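Local structure of putative Nitroreductase (Anabaena variabilis ATCC 29413, 3EO7) at residues V143-S146 against L147-A150; L222-P226 against L227-A231; Y303-P306 against F307-K310; L353-F356 against T357-Q361. The protein binds flavin mononucleotide and probably catalyses redox reactions, as expected of a member of the nitroreductase family. All blocks are in the same frame, centred on the assembly; numbering follows the deposited sequence. Where two conformers were deposited one is given.

Contact 1 of 4, residues V143-S146 against L147-A150; sequences VWQS and LQEA
Gln145 and Glu149 sit one turn apart on the short alpha-helix 144-150, where i to i+4 backbone bonds start with Leu147 N to Val143 O. Gln148 N to Trp144 O (2.8 Å), Glu149 N to Gln145 O (2.8 Å) and Ala150 N to Ser146 O (3.0 Å) follow, so each carbonyl of 143-146 receives an amide. On the exposed flank Gln145 NE2 donates to Glu149 OE2 at 3.1 Å, almost perfectly straight at 178°. OE2 lies in the plane of the amide, yet the donor comes from above the carboxylate plane, the two groups being turned 82° apart. On the buried flank Trp144 NE1 donates to Leu157 O, while Gln148 crosses the indole at roughly a right angle and lays OE1 3.6 Å from Trp144 CD1. Gln148 NE2 has its own acceptor, a weak bond to Glu158 OE1. With an alanine here instead of Gln148, Glu158 is likely to lose that donor and Trp144 the contact beside its CD1 and NE1. Leu147 packs on Val114 of strand 109-115 and Leu221 of helix 215-222, tying the helix to both. With CG anti to its own N (chi1 -177°), it also carries CD2 to 4.4 Å from Trp144 CZ3.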
loop_
_atom_site.group_PDB
_atom_site.type_symbol
_atom_site.label_atom_id
_atom_site.label_comp_id
_atom_site.label_asym_id
_atom_site.label_seq_id
_atom_site.Cartn_x
_atom_site.Cartn_y
_atom_site.Cartn_z
ATOM N N VAL A 143 -18.186 18.369 9.998
ATOM C CA VAL A 143 -18.272 17.597 8.767
ATOM C C VAL A 143 -18.486 16.102 9.030
ATOM O O VAL A 143 -18.633 15.320 8.084
ATOM C CB VAL A 143 -16.965 17.730 7.952
ATOM C CG1 VAL A 143 -16.687 19.205 7.541
ATOM C CG2 VAL A 143 -15.777 17.149 8.716
ATOM N N TRP A 144 -18.545 15.702 10.300
ATOM C CA TRP A 144 -18.582 14.269 10.624
ATOM C C TRP A 144 -19.796 13.546 10.037
ATOM O O TRP A 144 -19.650 12.468 9.430
ATOM C CB TRP A 144 -18.490 14.046 12.141
ATOM C CG TRP A 144 -18.008 12.696 12.501
ATOM C CD1 TRP A 144 -18.750 11.652 12.922
ATOM C CD2 TRP A 144 -16.663 12.222 12.408
ATOM N NE1 TRP A 144 -17.957 10.569 13.157
ATOM C CE2 TRP A 144 -16.661 10.895 12.850
ATOM C CE3 TRP A 144 -15.455 12.809 12.038
ATOM C CZ2 TRP A 144 -15.497 10.136 12.936
ATOM C CZ3 TRP A 144 -14.305 12.057 12.118
ATOM C CH2 TRP A 144 -14.332 10.732 12.555
ATOM N N GLN A 145 -20.980 14.128 10.202
ATOM C CA GLN A 145 -22.171 13.504 9.658
ATOM C C GLN A 145 -22.076 13.307 8.140
ATOM O O GLN A 145 -22.499 12.258 7.624
ATOM C CB GLN A 145 -23.440 14.244 10.052
ATOM C CG GLN A 145 -24.666 13.507 9.562
ATOM C CD GLN A 145 -25.934 14.068 10.109
ATOM O OE1 GLN A 145 -25.996 14.471 11.269
ATOM N NE2 GLN A 145 -26.969 14.084 9.282
ATOM N N SER A 146 -21.528 14.295 7.432
ATOM C CA SER A 146 -21.340 14.175 5.975
ATOM C C SER A 146 -20.404 12.996 5.648
ATOM O O SER A 146 -20.604 12.280 4.659
ATOM C CB SER A 146 -20.830 15.481 5.340
ATOM O OG SER A 146 -19.546 15.863 5.815
ATOM N N LEU A 147 -19.382 12.800 6.474
ATOM C CA LEU A 147 -18.460 11.688 6.283
ATOM C C LEU A 147 -19.188 10.373 6.558
ATOM O O LEU A 147 -19.024 9.399 5.827
ATOM C CB LEU A 147 -17.206 11.834 7.160
ATOM C CG LEU A 147 -16.154 10.723 6.933
ATOM C CD1 LEU A 147 -15.703 10.592 5.440
ATOM C CD2 LEU A 147 -14.969 11.015 7.861
ATOM N N GLN A 148 -19.998 10.350 7.610
ATOM C CA GLN A 148 -20.790 9.176 7.906
ATOM C C GLN A 148 -21.719 8.827 6.743
ATOM O O GLN A 148 -21.720 7.711 6.300
ATOM C CB GLN A 148 -21.588 9.383 9.191
ATOM C CG GLN A 148 -20.732 9.376 10.459
ATOM C CD GLN A 148 -21.538 9.620 11.694
ATOM O OE1 GLN A 148 -22.074 10.738 11.909
ATOM N NE2 GLN A 148 -21.658 8.571 12.537
ATOM N N GLU A 149 -22.448 9.797 6.209
ATOM C CA GLU A 149 -23.366 9.524 5.083
ATOM C C GLU A 149 -22.590 8.981 3.855
ATOM O O GLU A 149 -23.002 8.001 3.196
ATOM C CB GLU A 149 -24.147 10.801 4.736
ATOM C CG GLU A 149 -25.133 11.203 5.819
ATOM C CD GLU A 149 -25.642 12.641 5.700
ATOM O OE1 GLU A 149 -25.006 13.465 5.009
ATOM O OE2 GLU A 149 -26.657 12.959 6.357
ATOM N N ALA A 150 -21.436 9.584 3.591
ATOM C CA ALA A 150 -20.598 9.207 2.465
ATOM C C ALA A 150 -20.053 7.797 2.625
ATOM O O ALA A 150 -19.775 7.125 1.641
ATOM C CB ALA A 150 -19.442 10.207 2.284
#

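Contact 2 of 4, residues L222-P226 against L227-A231; sequences LYIDP and LQEGA
Glu229 lies across Ile224 at about a right angle, and its extended chain can be followed atom by atom. CB is 4.0 Å from Ile224 CD1, CG is 3.8 Å from the same methyl, and CD reaches the other branch, 3.9 Å from Ile224 CG2. At the tip OE1 rests 3.7 Å from Ile224 CG2 and forms a salt bridge with Lys41, while OE2 accepts from Thr167 OG1 and Tyr112 OH. A leucine in place of Glu229 would probably leave the Lys41 charge without its mate and the two hydroxyls without their acceptor. The chain here turns from helix 215-222, closed by a Schellman motif at Tyr223, into strand 229-239 of the seven-stranded antiparallel sheet. Asp225 makes the corner: its O takes Gln228 N, from well above the carbonyl plane, and also Glu229 N. Its carboxylate adds an Asx turn, OD1 accepting from Leu227 N at 3.0 Å. The torsion that sets CG opposite the Asp225 N (chi1 177°) swings the group back over the turn, where OD2 lies 3.5 Å from Gln228 CG. Pro226 CA directs its hydrogen at Glu229 O, 3.2 Å away, with an angle of 166° at the hydrogen.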
loop_
_atom_site.group_PDB
_atom_site.type_symbol
_atom_site.label_atom_id
_atom_site.label_comp_id
_atom_site.label_asym_id
_atom_site.label_seq_id
_atom_site.Cartn_x
_atom_site.Cartn_y
_atom_site.Cartn_z
ATOM N N LEU A 222 -13.945 16.953 1.269
ATOM C CA LEU A 222 -12.568 17.456 1.345
ATOM C C LEU A 222 -12.291 18.742 0.566
ATOM O O LEU A 222 -11.246 19.370 0.767
ATOM C CB LEU A 222 -11.604 16.402 0.829
ATOM C CG LEU A 222 -11.469 15.169 1.713
ATOM C CD1 LEU A 222 -10.579 14.125 0.985
ATOM C CD2 LEU A 222 -10.905 15.574 3.092
ATOM N N TYR A 223 -13.222 19.082 -0.321
ATOM C CA TYR A 223 -13.163 20.264 -1.193
ATOM C C TYR A 223 -11.997 20.198 -2.184
ATOM O O TYR A 223 -11.308 21.194 -2.439
ATOM C CB TYR A 223 -13.158 21.565 -0.392
ATOM C CG TYR A 223 -13.663 22.735 -1.206
ATOM C CD1 TYR A 223 -14.998 22.797 -1.596
ATOM C CD2 TYR A 223 -12.816 23.767 -1.593
ATOM C CE1 TYR A 223 -15.473 23.858 -2.359
ATOM C CE2 TYR A 223 -13.283 24.830 -2.349
ATOM C CZ TYR A 223 -14.606 24.864 -2.731
ATOM O OH TYR A 223 -15.069 25.918 -3.477
ATOM N N ILE A 224 -11.828 19.023 -2.778
ATOM C CA ILE A 224 -10.780 18.780 -3.746
ATOM C C ILE A 224 -11.380 18.658 -5.157
ATOM O O ILE A 224 -12.565 18.315 -5.333
ATOM C CB ILE A 224 -9.938 17.526 -3.379
ATOM C CG1 ILE A 224 -10.780 16.248 -3.366
ATOM C CG2 ILE A 224 -9.203 17.796 -2.071
ATOM C CD1 ILE A 224 -10.009 14.996 -3.129
ATOM N N ASP A 225 -10.564 18.929 -6.161
ATOM C CA ASP A 225 -10.991 18.845 -7.553
ATOM C C ASP A 225 -10.916 17.383 -7.964
ATOM O O ASP A 225 -9.826 16.844 -8.121
ATOM C CB ASP A 225 -10.040 19.698 -8.410
ATOM C CG ASP A 225 -10.329 19.632 -9.868
ATOM O OD1 ASP A 225 -11.112 18.790 -10.306
ATOM O OD2 ASP A 225 -9.706 20.419 -10.626
ATOM N N PRO A 226 -12.075 16.737 -8.237
ATOM C CA PRO A 226 -12.014 15.318 -8.543
ATOM C C PRO A 226 -11.386 14.903 -9.880
ATOM O O PRO A 226 -11.177 13.717 -10.107
ATOM C CB PRO A 226 -13.472 14.866 -8.435
ATOM C CG PRO A 226 -14.233 15.972 -8.692
ATOM C CD PRO A 226 -13.465 17.212 -8.211
ATOM N N LEU A 227 -11.100 15.862 -10.755
ATOM C CA LEU A 227 -10.341 15.544 -11.957
ATOM C C LEU A 227 -8.848 15.496 -11.628
ATOM O O LEU A 227 -8.081 14.937 -12.408
ATOM C CB LEU A 227 -10.544 16.561 -13.090
ATOM C CG LEU A 227 -11.890 16.580 -13.784
ATOM C CD1 LEU A 227 -11.847 17.605 -14.968
ATOM C CD2 LEU A 227 -12.270 15.186 -14.226
ATOM N N GLN A 228 -8.432 16.106 -10.514
ATOM C CA GLN A 228 -7.024 16.134 -10.140
ATOM C C GLN A 228 -6.685 15.246 -8.954
ATOM O O GLN A 228 -5.542 14.800 -8.820
ATOM C CB GLN A 228 -6.561 17.572 -9.843
ATOM C CG GLN A 228 -6.803 18.531 -11.019
ATOM C CD GLN A 228 -6.147 18.053 -12.319
ATOM O OE1 GLN A 228 -5.016 17.556 -12.298
ATOM N NE2 GLN A 228 -6.861 18.184 -13.455
ATOM N N GLU A 229 -7.678 14.953 -8.107
ATOM C CA GLU A 229 -7.389 14.262 -6.855
ATOM C C GLU A 229 -8.617 13.504 -6.429
ATOM O O GLU A 229 -9.733 13.923 -6.706
ATOM C CB GLU A 229 -6.997 15.296 -5.802
ATOM C CG GLU A 229 -6.495 14.751 -4.488
ATOM C CD GLU A 229 -6.152 15.841 -3.467
ATOM O OE1 GLU A 229 -6.097 17.073 -3.857
ATOM O OE2 GLU A 229 -5.943 15.494 -2.266
ATOM N N GLY A 230 -8.427 12.328 -5.845
ATOM C CA GLY A 230 -9.581 11.572 -5.367
ATOM C C GLY A 230 -9.258 10.666 -4.203
ATOM O O GLY A 230 -8.213 10.026 -4.161
ATOM N N ALA A 231 -10.167 10.645 -3.243
ATOM C CA ALA A 231 -10.070 9.777 -2.085
ATOM C C ALA A 231 -10.081 8.299 -2.498
ATOM O O ALA A 231 -10.899 7.888 -3.324
ATOM C CB ALA A 231 -11.256 10.051 -1.154
HETATM O O HOH W 1 -11.668 11.936 -8.108
#

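Contact 3 of 4, residues Y303-P306 against F307-K310; sequences YNFP and FCLK. With PGR (R-1,2-propanediol), chain S.
Phe305 and Cys308 close a type I beta turn with Pro306 and Phe307 at its corners: Cys308 N donates to Phe305 O over 3.2 Å, fairly straight at 160°, but approaching from above the carbonyl plane. Phe305 itself has a positive phi where the chain enters the turn. At the corners, Pro306 CG stands over one face of the Phe307 ring in a CH-pi contact, 4.1 Å from the centroid and 16° off the normal, displaced somewhat toward the rim. The two closing residues meet through Phe305 CB and Cys308 SG, 3.9 Å apart. The sulfur lies obliquely to the Phe305 ring, 5.3 Å from its centroid, a sulfur-aromatic contact set up by a chi1 of -71° that puts SG beside the Cys308 N. The Phe305 ring also meets Tyr398 edge-to-face and packs on Ile409, anchoring the turn to the sheet. A water linking Asn304 O and Lys310 NZ is less certain, because Lys310 was modelled in two conformers. The turn leads into strand 310-312, which pairs antiparallel with strand 405-411. Where it joins, a propanediol, probably from the crystallisation liquor, bridges Leu309 and Gln408 O: Leu309 N donates to its O1 at 2.9 Å.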
loop_
_atom_site.group_PDB
_atom_site.type_symbol
_atom_site.label_atom_id
_atom_site.label_comp_id
_atom_site.label_asym_id
_atom_site.label_seq_id
_atom_site.Cartn_x
_atom_site.Cartn_y
_atom_site.Cartn_z
ATOM N N TYR A 303 -4.656 -22.723 -4.065
ATOM C CA TYR A 303 -4.029 -23.769 -4.896
ATOM C C TYR A 303 -3.439 -24.888 -4.055
ATOM O O TYR A 303 -2.444 -24.700 -3.390
ATOM C CB TYR A 303 -2.939 -23.150 -5.764
ATOM C CG TYR A 303 -3.483 -22.201 -6.805
ATOM C CD1 TYR A 303 -4.171 -22.693 -7.921
ATOM C CD2 TYR A 303 -3.331 -20.831 -6.684
ATOM C CE1 TYR A 303 -4.668 -21.846 -8.895
ATOM C CE2 TYR A 303 -3.833 -19.970 -7.655
ATOM C CZ TYR A 303 -4.507 -20.489 -8.760
ATOM O OH TYR A 303 -5.032 -19.659 -9.719
ATOM N N ASN A 304 -4.030 -26.069 -4.116
ATOM C CA ASN A 304 -3.547 -27.143 -3.304
ATOM C C ASN A 304 -2.178 -27.660 -3.756
ATOM O O ASN A 304 -1.364 -28.058 -2.908
ATOM C CB ASN A 304 -4.545 -28.309 -3.305
ATOM C CG ASN A 304 -5.845 -27.974 -2.575
ATOM O OD1 ASN A 304 -5.847 -27.249 -1.573
ATOM N ND2 ASN A 304 -6.950 -28.541 -3.053
ATOM N N PHE A 305 -1.952 -27.712 -5.076
ATOM C CA PHE A 305 -0.717 -28.348 -5.625
ATOM C C PHE A 305 -0.378 -29.613 -4.803
ATOM O O PHE A 305 0.737 -29.752 -4.262
ATOM C CB PHE A 305 0.469 -27.352 -5.652
ATOM C CG PHE A 305 0.274 -26.200 -6.568
ATOM C CD1 PHE A 305 0.191 -26.389 -7.943
ATOM C CD2 PHE A 305 0.215 -24.913 -6.086
ATOM C CE1 PHE A 305 0.011 -25.301 -8.801
ATOM C CE2 PHE A 305 0.033 -23.836 -6.933
ATOM C CZ PHE A 305 -0.080 -24.031 -8.281
ATOM N N PRO A 306 -1.320 -30.572 -4.732
ATOM C CA PRO A 306 -1.149 -31.698 -3.784
ATOM C C PRO A 306 -0.004 -32.672 -4.072
ATOM O O PRO A 306 0.462 -33.356 -3.167
ATOM C CB PRO A 306 -2.477 -32.441 -3.893
ATOM C CG PRO A 306 -2.992 -32.106 -5.233
ATOM C CD PRO A 306 -2.570 -30.706 -5.513
ATOM N N PHE A 307 0.451 -32.721 -5.322
ATOM C CA PHE A 307 1.497 -33.636 -5.685
ATOM C C PHE A 307 2.836 -32.952 -5.881
ATOM O O PHE A 307 3.743 -33.544 -6.444
ATOM C CB PHE A 307 1.090 -34.381 -6.935
ATOM C CG PHE A 307 -0.237 -35.057 -6.807
ATOM C CD1 PHE A 307 -0.463 -35.948 -5.771
ATOM C CD2 PHE A 307 -1.278 -34.748 -7.659
ATOM C CE1 PHE A 307 -1.704 -36.554 -5.612
ATOM C CE2 PHE A 307 -2.500 -35.362 -7.529
ATOM C CZ PHE A 307 -2.721 -36.260 -6.493
ATOM N N CYS A 308 2.947 -31.725 -5.399
ATOM C CA CYS A 308 4.172 -30.937 -5.438
ATOM C C CYS A 308 4.863 -30.965 -4.076
ATOM O O CYS A 308 4.224 -31.099 -3.042
ATOM C CB CYS A 308 3.879 -29.476 -5.790
ATOM S SG CYS A 308 3.396 -29.227 -7.499
ATOM N N LEU A 309 6.182 -30.828 -4.106
ATOM C CA LEU A 309 6.980 -30.764 -2.896
ATOM C C LEU A 309 6.546 -29.613 -2.006
ATOM O O LEU A 309 6.431 -28.476 -2.456
ATOM C CB LEU A 309 8.455 -30.594 -3.225
ATOM C CG LEU A 309 9.418 -30.430 -2.033
ATOM C CD1 LEU A 309 9.411 -31.661 -1.133
ATOM C CD2 LEU A 309 10.819 -30.093 -2.593
ATOM N N LYS A 310 6.266 -29.910 -0.742
ATOM C CA LYS A 310 5.889 -28.863 0.207
ATOM C C LYS A 310 6.879 -28.791 1.365
ATOM O O LYS A 310 7.377 -29.822 1.856
ATOM C CB LYS A 310 4.434 -28.986 0.655
ATOM C CG LYS A 310 4.047 -30.244 1.378
ATOM C CD LYS A 310 2.516 -30.305 1.642
ATOM C CE LYS A 310 1.767 -29.848 0.404
ATOM N NZ LYS A 310 0.324 -29.933 0.415
HETATM C C1 PGR S . 7.170 -30.780 -7.890
HETATM C C2 PGR S . 8.298 -30.426 -8.870
HETATM C C3 PGR S . 8.061 -29.033 -9.471
HETATM O O1 PGR S . 7.212 -30.014 -6.686
HETATM O O2 PGR S . 9.623 -30.550 -8.328
HETATM O O HOH W 2 -1.917 -29.252 -0.611
#

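Contact 4 of 4, residues L353-F356 against T357-Q361; sequences LLDF and TYQPQ
Leu353, Leu354 and Asp355 offer their carbonyls to the amides of Thr357, Tyr358 and Gln359 in the last turn of helix 347-358, which ends where Gln359 swings to a psi of 58° and the chain passes into a 3-10 segment. Leu353 O is gripped twice by the same residue: Thr357 N donates at 3.1 Å and Thr357 OG1 at 2.8 Å, from opposite faces of the carbonyl plane. The hydroxyl can fold back in this way because it lies beside its own N (chi1 -59°), and the buried OG1 thereby spends its proton within the helix. Thr357 CG2, in turn, lies 3.5 Å above one face of the Tyr358 ring, near its rim. Leu354 meets the same ring at two points: Leu354 O sits in the ring plane at its edge, 3.5 Å from Tyr358 CD2, and Leu354 CD2 comes to 3.9 Å from Tyr358 CE2. Asp355 and Gln359 cross at about a right angle, Asp355 OD1 lying 3.4 Å from Gln359 CB, while that oxygen's hydrogen bond goes to Asn362 ND2. The Gln359 chain bends at chi2, and OE1 accepts from Gln361 NE2 (2.9 Å) on an in-plane lone pair; its NE2 donates to Pro401 O. In the beta-alpha-beta unit of strands 345-346 and 381-390, Tyr358 OH bonds to Thr382 and His437 on the sheet. The other flank meets helix 452-473, where Arg466 makes a cation-pi contact with Phe356 and bonds to its carbonyl, and Ala470 packs on Leu353 and Phe356.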
loop_
_atom_site.group_PDB
_atom_site.type_symbol
_atom_site.label_atom_id
_atom_site.label_comp_id
_atom_site.label_asym_id
_atom_site.label_seq_id
_atom_site.Cartn_x
_atom_site.Cartn_y
_atom_site.Cartn_z
ATOM N N LEU A 353 10.493 -13.039 7.212
ATOM C CA LEU A 353 9.829 -12.027 6.370
ATOM C C LEU A 353 8.373 -12.409 6.124
ATOM O O LEU A 353 7.463 -11.582 6.263
ATOM C CB LEU A 353 10.544 -11.859 5.028
ATOM C CG LEU A 353 11.994 -11.438 5.057
ATOM C CD1 LEU A 353 12.532 -11.336 3.621
ATOM C CD2 LEU A 353 12.118 -10.145 5.815
ATOM N N LEU A 354 8.156 -13.681 5.764
ATOM C CA LEU A 354 6.806 -14.165 5.480
ATOM C C LEU A 354 5.943 -14.153 6.741
ATOM O O LEU A 354 4.738 -13.888 6.683
ATOM C CB LEU A 354 6.852 -15.563 4.872
ATOM C CG LEU A 354 7.521 -15.681 3.504
ATOM C CD1 LEU A 354 7.582 -17.188 3.031
ATOM C CD2 LEU A 354 6.798 -14.780 2.492
ATOM N N ASP A 355 6.547 -14.477 7.866
ATOM C CA ASP A 355 5.815 -14.521 9.129
ATOM C C ASP A 355 5.278 -13.141 9.509
ATOM O O ASP A 355 4.114 -13.001 9.851
ATOM C CB ASP A 355 6.728 -15.046 10.240
ATOM C CG ASP A 355 5.981 -15.272 11.541
ATOM O OD1 ASP A 355 5.123 -16.172 11.583
ATOM O OD2 ASP A 355 6.288 -14.548 12.525
ATOM N N PHE A 356 6.128 -12.124 9.412
ATOM C CA PHE A 356 5.718 -10.778 9.780
ATOM C C PHE A 356 4.664 -10.250 8.800
ATOM O O PHE A 356 3.751 -9.539 9.182
ATOM C CB PHE A 356 6.890 -9.830 9.877
ATOM C CG PHE A 356 6.466 -8.421 10.178
ATOM C CD1 PHE A 356 5.964 -8.118 11.436
ATOM C CD2 PHE A 356 6.549 -7.418 9.246
ATOM C CE1 PHE A 356 5.542 -6.828 11.750
ATOM C CE2 PHE A 356 6.140 -6.101 9.565
ATOM C CZ PHE A 356 5.623 -5.821 10.818
ATOM N N THR A 357 4.810 -10.613 7.526
ATOM C CA THR A 357 3.940 -10.075 6.494
ATOM C C THR A 357 2.570 -10.740 6.504
ATOM O O THR A 357 1.556 -10.053 6.438
ATOM C CB THR A 357 4.602 -10.252 5.124
ATOM O OG1 THR A 357 5.869 -9.573 5.136
ATOM C CG2 THR A 357 3.683 -9.723 3.979
ATOM N N TYR A 358 2.563 -12.071 6.573
ATOM C CA TYR A 358 1.339 -12.876 6.473
ATOM C C TYR A 358 0.753 -13.499 7.730
ATOM O O TYR A 358 -0.352 -14.050 7.657
ATOM C CB TYR A 358 1.561 -14.006 5.455
ATOM C CG TYR A 358 1.839 -13.519 4.046
ATOM C CD1 TYR A 358 0.810 -13.292 3.167
ATOM C CD2 TYR A 358 3.134 -13.307 3.604
ATOM C CE1 TYR A 358 1.054 -12.871 1.853
ATOM C CE2 TYR A 358 3.387 -12.869 2.296
ATOM C CZ TYR A 358 2.333 -12.670 1.432
ATOM O OH TYR A 358 2.551 -12.264 0.137
ATOM N N GLN A 359 1.493 -13.462 8.841
ATOM C CA GLN A 359 1.105 -14.099 10.110
ATOM C C GLN A 359 1.109 -13.085 11.251
ATOM O O GLN A 359 1.809 -13.250 12.274
ATOM C CB GLN A 359 2.042 -15.274 10.409
ATOM C CG GLN A 359 2.303 -16.223 9.218
ATOM C CD GLN A 359 1.092 -17.002 8.704
ATOM O OE1 GLN A 359 0.185 -17.380 9.471
ATOM N NE2 GLN A 359 1.097 -17.302 7.390
ATOM N N PRO A 360 0.313 -12.004 11.091
ATOM C CA PRO A 360 0.297 -10.952 12.108
ATOM C C PRO A 360 -0.161 -11.452 13.478
ATOM O O PRO A 360 0.187 -10.849 14.487
ATOM C CB PRO A 360 -0.648 -9.912 11.529
ATOM C CG PRO A 360 -1.563 -10.709 10.638
ATOM C CD PRO A 360 -0.658 -11.735 10.018
ATOM N N GLN A 361 -0.894 -12.559 13.509
ATOM C CA GLN A 361 -1.351 -13.145 14.775
ATOM C C GLN A 361 -0.186 -13.572 15.666
ATOM O O GLN A 361 -0.343 -13.730 16.863
ATOM C CB GLN A 361 -2.296 -14.297 14.545
ATOM C CG GLN A 361 -1.676 -15.617 14.085
ATOM C CD GLN A 361 -1.342 -15.666 12.593
ATOM O OE1 GLN A 361 -1.567 -14.719 11.838
ATOM N NE2 GLN A 361 -0.786 -16.801 12.169
#

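Overall arrangement
Contacts 1 and 2 share one half of the chain, with centres about 17 Å apart, and both lean on helix 215-222 and strand 109-115: contact 1 packs a neighbouring helix on them, contact 2 is the exit from that helix into the sheet. Contacts 3 and 4 pack against the mixed sheet and reach adjacent tyrosines, Tyr398 and Tyr399, each through an edge-to-face ring pair. Contacts 1 and 4 are mainly buried helical turns, differing in that 1 carries an amide-carboxylate bond on its solvent side while the polar ends of 4 bond mostly to neighbouring strands and loops. Contact 2, half buried, sinks a carboxylate among polar partners; contact 3, a surface turn, relies on proline, aromatic and sulfur contacts.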